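PDB 1SQ1: chorismate synthase from Campylobacter jejuni, which catalyses the last step of the shikimate pathway, the anti-1,4-elimination of phosphate and a hydrogen from 5-enolpyruvylshikimate-3-phosphate that yields chorismate, using reduced FMN as cofactor. Local coordinates for residues A[26-31]-A[76-81]; A[136-141]-A[339-344]. One frame throughout, in Å; residues are numbered along the deposited sequence.

Contact 1: A[26-31]-A[76-81]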
loop_
_atom_site.group_PDB
_atom_site.type_symbol
_atom_site.label_atom_id
_atom_site.label_comp_id
_atom_site.label_asym_id
_atom_site.label_seq_id
_atom_site.Cartn_x
_atom_site.Cartn_y
_atom_site.Cartn_z
ATOM N N ASP A 26 12.492 7.249 -0.882
ATOM C CA ASP A 26 12.189 7.165 0.531
ATOM C C ASP A 26 12.394 5.716 0.942
ATOM O O ASP A 26 12.109 4.807 0.168
ATOM C CB ASP A 26 10.739 7.624 0.755
ATOM C CG ASP A 26 10.354 7.706 2.223
ATOM O OD1 ASP A 26 10.997 8.451 2.997
ATOM O OD2 ASP A 26 9.389 7.023 2.610
ATOM N N GLY A 27 12.923 5.502 2.141
ATOM C CA GLY A 27 13.129 4.148 2.614
ATOM C C GLY A 27 14.578 3.726 2.697
ATOM O O GLY A 27 14.880 2.651 3.217
HETATM N N MSE A 28 15.470 4.563 2.181
HETATM C CA MSE A 28 16.897 4.262 2.214
HETATM C C MSE A 28 17.411 4.288 3.641
HETATM O O MSE A 28 17.132 5.217 4.396
HETATM C CB MSE A 28 17.678 5.262 1.362
HETATM C CG MSE A 28 17.641 4.946 -0.128
HETATM SE SE MSE A 28 19.026 3.703 -0.685
HETATM C CE MSE A 28 18.204 2.006 -0.245
ATOM N N PRO A 29 18.158 3.248 4.040
ATOM C CA PRO A 29 18.681 3.220 5.409
ATOM C C PRO A 29 19.725 4.310 5.624
ATOM O O PRO A 29 20.384 4.742 4.681
ATOM C CB PRO A 29 19.243 1.803 5.540
ATOM C CG PRO A 29 19.597 1.434 4.148
ATOM C CD PRO A 29 18.488 2.011 3.313
ATOM N N ALA A 30 19.861 4.784 6.857
ATOM C CA ALA A 30 20.832 5.834 7.135
ATOM C C ALA A 30 22.240 5.246 7.151
ATOM O O ALA A 30 22.434 4.028 7.261
ATOM C CB ALA A 30 20.520 6.497 8.456
ATOM N N GLY A 31 23.221 6.121 7.011
ATOM C CA GLY A 31 24.594 5.670 7.014
ATOM C C GLY A 31 24.989 4.898 5.774
ATOM O O GLY A 31 25.327 3.718 5.852
ATOM N N HIS A 76 16.540 9.660 5.645
ATOM C CA HIS A 76 15.313 10.374 5.295
ATOM C C HIS A 76 15.180 10.412 3.773
ATOM O O HIS A 76 16.134 10.080 3.054
ATOM C CB HIS A 76 15.338 11.813 5.840
ATOM C CG HIS A 76 15.378 11.901 7.332
ATOM N ND1 HIS A 76 14.849 12.969 8.025
ATOM C CD2 HIS A 76 15.887 11.060 8.266
ATOM C CE1 HIS A 76 15.027 12.781 9.323
ATOM N NE2 HIS A 76 15.655 11.629 9.493
ATOM N N PRO A 77 13.996 10.818 3.263
ATOM C CA PRO A 77 13.765 10.893 1.818
ATOM C C PRO A 77 14.832 11.726 1.120
ATOM O O PRO A 77 15.118 12.852 1.520
ATOM C CB PRO A 77 12.367 11.505 1.718
ATOM C CG PRO A 77 12.196 12.201 3.020
ATOM C CD PRO A 77 12.792 11.243 3.993
ATOM N N ILE A 78 15.414 11.157 0.072
ATOM C CA ILE A 78 16.474 11.806 -0.686
ATOM C C ILE A 78 15.919 12.512 -1.910
ATOM O O ILE A 78 15.748 11.897 -2.950
ATOM C CB ILE A 78 17.504 10.751 -1.129
ATOM C CG1 ILE A 78 18.063 10.056 0.108
ATOM C CG2 ILE A 78 18.609 11.388 -1.944
ATOM C CD1 ILE A 78 18.899 8.866 -0.198
ATOM N N ALA A 79 15.631 13.802 -1.802
ATOM C CA ALA A 79 15.095 14.502 -2.961
ATOM C C ALA A 79 16.206 14.843 -3.950
ATOM O O ALA A 79 17.335 15.137 -3.559
ATOM C CB ALA A 79 14.354 15.763 -2.534
ATOM N N ILE A 80 15.879 14.788 -5.237
ATOM C CA ILE A 80 16.843 15.084 -6.290
ATOM C C ILE A 80 16.155 15.760 -7.472
ATOM O O ILE A 80 15.024 15.423 -7.828
ATOM C CB ILE A 80 17.554 13.800 -6.791
ATOM C CG1 ILE A 80 18.311 13.127 -5.634
ATOM C CG2 ILE A 80 18.492 14.153 -7.931
ATOM C CD1 ILE A 80 19.166 11.920 -6.030
ATOM N N VAL A 81 16.842 16.728 -8.068
ATOM C CA VAL A 81 16.303 17.450 -9.211
ATOM C C VAL A 81 17.385 17.511 -10.277
ATOM O O VAL A 81 18.536 17.845 -9.984
ATOM C CB VAL A 81 15.899 18.896 -8.844
ATOM C CG1 VAL A 81 15.073 19.498 -9.968
ATOM C CG2 VAL A 81 15.119 18.912 -7.548
#
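Asp26 lays its carboxylate alongside the ring of Pro77, the two side chains pointing the same way from backbones whose CA atoms are 4.2 Å apart. CG of Asp26 stands anti to the backbone N (chi1 -174°), which carries OD1 across to the proline, 3.5 Å from Pro77 CD. The same oxygen lies 3.6 Å from Pro77 CB, so one carboxylate oxygen does all the touching, against ring carbons and without a hydrogen bond. Met1 and Asn2 of the third subunit pack on Asp26 and Pro77 respectively.

Gly27, with phi 110°, carries the chain on without touching the second segment. Met28, modelled as selenomethionine, then heads back toward that segment. Its root makes the contact: CB is 4.1 Å from CD1 of Ile78, and CG of Met28 lies equally far from that methyl. Ile78 presents CD1 at the end of its extended CG1 branch, and the two chains meet at a slant. Beyond CG, the rest of Met28 bends away, taking SE and CE toward helix 128-143.

After Met28 the segments part, and the loop is tied to other residues instead: the carbonyl of Pro29 accepts a hydrogen bond from Thr73 OG1, and the backbone of Gly31 bonds to that of Thr73. The segments themselves share no hydrogen bond, although Ile78 pairs through its backbone with Ile25. The contact lies where the chain leading out of strand 21-26 passes the start of strand 78-82, its antiparallel neighbour, in one of the two sheets that flank the helices of the chorismate synthase beta-alpha-beta sandwich.

Contact 2: A[136-141]-A[339-344]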
loop_
_atom_site.group_PDB
_atom_site.type_symbol
_atom_site.label_atom_id
_atom_site.label_comp_id
_atom_site.label_asym_id
_atom_site.label_seq_id
_atom_site.Cartn_x
_atom_site.Cartn_y
_atom_site.Cartn_z
ATOM N N ALA A 136 20.309 4.900 -9.369
ATOM C CA ALA A 136 21.687 5.200 -8.972
ATOM C C ALA A 136 21.793 5.116 -7.461
ATOM O O ALA A 136 22.604 4.368 -6.910
ATOM C CB ALA A 136 22.065 6.602 -9.434
ATOM N N VAL A 137 20.962 5.919 -6.805
ATOM C CA VAL A 137 20.902 5.962 -5.361
ATOM C C VAL A 137 20.722 4.569 -4.798
ATOM O O VAL A 137 21.376 4.210 -3.833
ATOM C CB VAL A 137 19.731 6.820 -4.882
ATOM C CG1 VAL A 137 19.564 6.682 -3.385
ATOM C CG2 VAL A 137 19.972 8.268 -5.262
ATOM N N ALA A 138 19.845 3.772 -5.393
ATOM C CA ALA A 138 19.633 2.442 -4.859
ATOM C C ALA A 138 20.854 1.559 -5.034
ATOM O O ALA A 138 21.083 0.663 -4.229
ATOM C CB ALA A 138 18.415 1.797 -5.501
ATOM N N ALA A 139 21.644 1.802 -6.075
ATOM C CA ALA A 139 22.838 0.983 -6.293
ATOM C C ALA A 139 23.828 1.219 -5.156
ATOM O O ALA A 139 24.606 0.331 -4.812
ATOM C CB ALA A 139 23.482 1.311 -7.626
HETATM N N MSE A 140 23.792 2.414 -4.571
HETATM C CA MSE A 140 24.671 2.724 -3.465
HETATM C C MSE A 140 24.423 1.755 -2.317
HETATM O O MSE A 140 25.363 1.285 -1.692
HETATM C CB MSE A 140 24.475 4.176 -3.032
HETATM C CG MSE A 140 25.042 5.181 -4.030
HETATM SE SE MSE A 140 24.443 7.001 -3.744
HETATM C CE MSE A 140 24.138 7.530 -5.587
ATOM N N LEU A 141 23.166 1.431 -2.043
ATOM C CA LEU A 141 22.862 0.481 -0.971
ATOM C C LEU A 141 23.231 -0.934 -1.407
ATOM O O LEU A 141 23.584 -1.765 -0.583
ATOM C CB LEU A 141 21.374 0.546 -0.593
ATOM C CG LEU A 141 20.768 -0.363 0.490
ATOM C CD1 LEU A 141 20.291 -1.658 -0.104
ATOM C CD2 LEU A 141 21.785 -0.615 1.584
ATOM N N VAL A 339 14.326 -2.373 -7.569
ATOM C CA VAL A 339 13.686 -3.579 -7.071
ATOM C C VAL A 339 14.590 -4.314 -6.073
ATOM O O VAL A 339 14.219 -4.481 -4.911
ATOM C CB VAL A 339 13.328 -4.534 -8.219
ATOM C CG1 VAL A 339 12.625 -5.761 -7.672
ATOM C CG2 VAL A 339 12.443 -3.819 -9.222
ATOM N N LEU A 340 15.775 -4.751 -6.516
ATOM C CA LEU A 340 16.690 -5.477 -5.624
ATOM C C LEU A 340 16.962 -4.755 -4.304
ATOM O O LEU A 340 16.948 -5.382 -3.242
ATOM C CB LEU A 340 18.019 -5.775 -6.320
ATOM C CG LEU A 340 17.971 -6.943 -7.311
ATOM C CD1 LEU A 340 19.322 -7.112 -7.953
ATOM C CD2 LEU A 340 17.526 -8.218 -6.611
ATOM N N ALA A 341 17.199 -3.448 -4.363
ATOM C CA ALA A 341 17.459 -2.683 -3.159
ATOM C C ALA A 341 16.192 -2.627 -2.340
ATOM O O ALA A 341 16.221 -2.302 -1.155
ATOM C CB ALA A 341 17.903 -1.298 -3.516
ATOM N N ASP A 342 15.064 -2.926 -2.980
ATOM C CA ASP A 342 13.784 -2.922 -2.278
ATOM C C ASP A 342 13.593 -4.272 -1.563
ATOM O O ASP A 342 13.253 -4.295 -0.388
ATOM C CB ASP A 342 12.636 -2.627 -3.265
ATOM C CG ASP A 342 11.264 -2.513 -2.584
ATOM O OD1 ASP A 342 10.258 -2.435 -3.326
ATOM O OD2 ASP A 342 11.176 -2.504 -1.334
ATOM N N CYS A 343 13.841 -5.388 -2.248
ATOM C CA CYS A 343 13.683 -6.698 -1.609
ATOM C C CYS A 343 14.687 -6.859 -0.483
ATOM O O CYS A 343 14.440 -7.572 0.496
ATOM C CB CYS A 343 13.926 -7.839 -2.592
ATOM S SG CYS A 343 12.969 -7.779 -4.106
ATOM N N LEU A 344 15.830 -6.199 -0.645
ATOM C CA LEU A 344 16.919 -6.255 0.324
ATOM C C LEU A 344 16.455 -5.743 1.689
ATOM O O LEU A 344 16.832 -6.290 2.729
ATOM C CB LEU A 344 18.102 -5.428 -0.207
ATOM C CG LEU A 344 19.515 -5.702 0.300
ATOM C CD1 LEU A 344 20.522 -4.972 -0.566
ATOM C CD2 LEU A 344 19.615 -5.261 1.723
#
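Ala138 and Ala341 set their methyl groups against each other where segments 136-141 and 339-344 come nearest by their CA atoms, CB to CB 3.7 Å. Each is only a low bump, so the backbones approach closely here, with the CA atoms of Ala138 and Ala341 5.8 Å apart. The Ala341 methyl also rests by the backbone of the first helix, its CB 3.8 Å from Ala138 O.

The segment axes, 8.9 Å apart at closest approach, run in broadly the same sense and cross at 44°. One turn further on, the gap has opened: the CA atoms of Leu141 and Leu344 are 9.1 Å apart. Two large side chains fill this wider gap from opposite walls. Leu141 holds CG anti to its backbone N (chi1 179°), which sends CD1 across the gap; Leu344 takes the same kind of first torsion, and the two reach toward each other tip to tip, CD1 methyl against CD1 methyl. CD1 of Leu141 is the main protrusion: it settles into the hollow between Leu344 and the small Ala341, whose CB is 4.2 Å away. The pattern is small against small, then large against large, from two residues three apart on each helix. All four are buried, and no hydrogen bond crosses between the segments.

Leu142, next along the first helix, also packs on Ala341 and Leu344, while Leu352 and Leu355 of the second subunit pack on Leu141 and Leu344 respectively. On another side of helix 325-346, Asp342 forms a salt bridge with Lys229 of helix 226-235. Helix 36-45 touches helix 128-143 at Ala136, Ala139 and Met140, and Val137 of that same helix meets Ile78 and Ile80 of strand 78-82.

Both contacts are largely buried, but contact 2 lies deeper, its centre about 10 Å from the middle of the chain against about 19 Å for contact 1. Contact 1 joins the chain after strand 21-26 to the start of strand 78-82 and mixes a carboxylate with apolar carbons; contact 2 joins two helices through aliphatic groups alone. They meet directly, their centres about 11 Å apart: Met28 CE packs on Leu141 CB, and Pro29 CG on Leu141 CD2. Helix 128-143 thus has the sheet on one face and helix 325-346 on another. The second subunit touches both contacts, the third also contact 1.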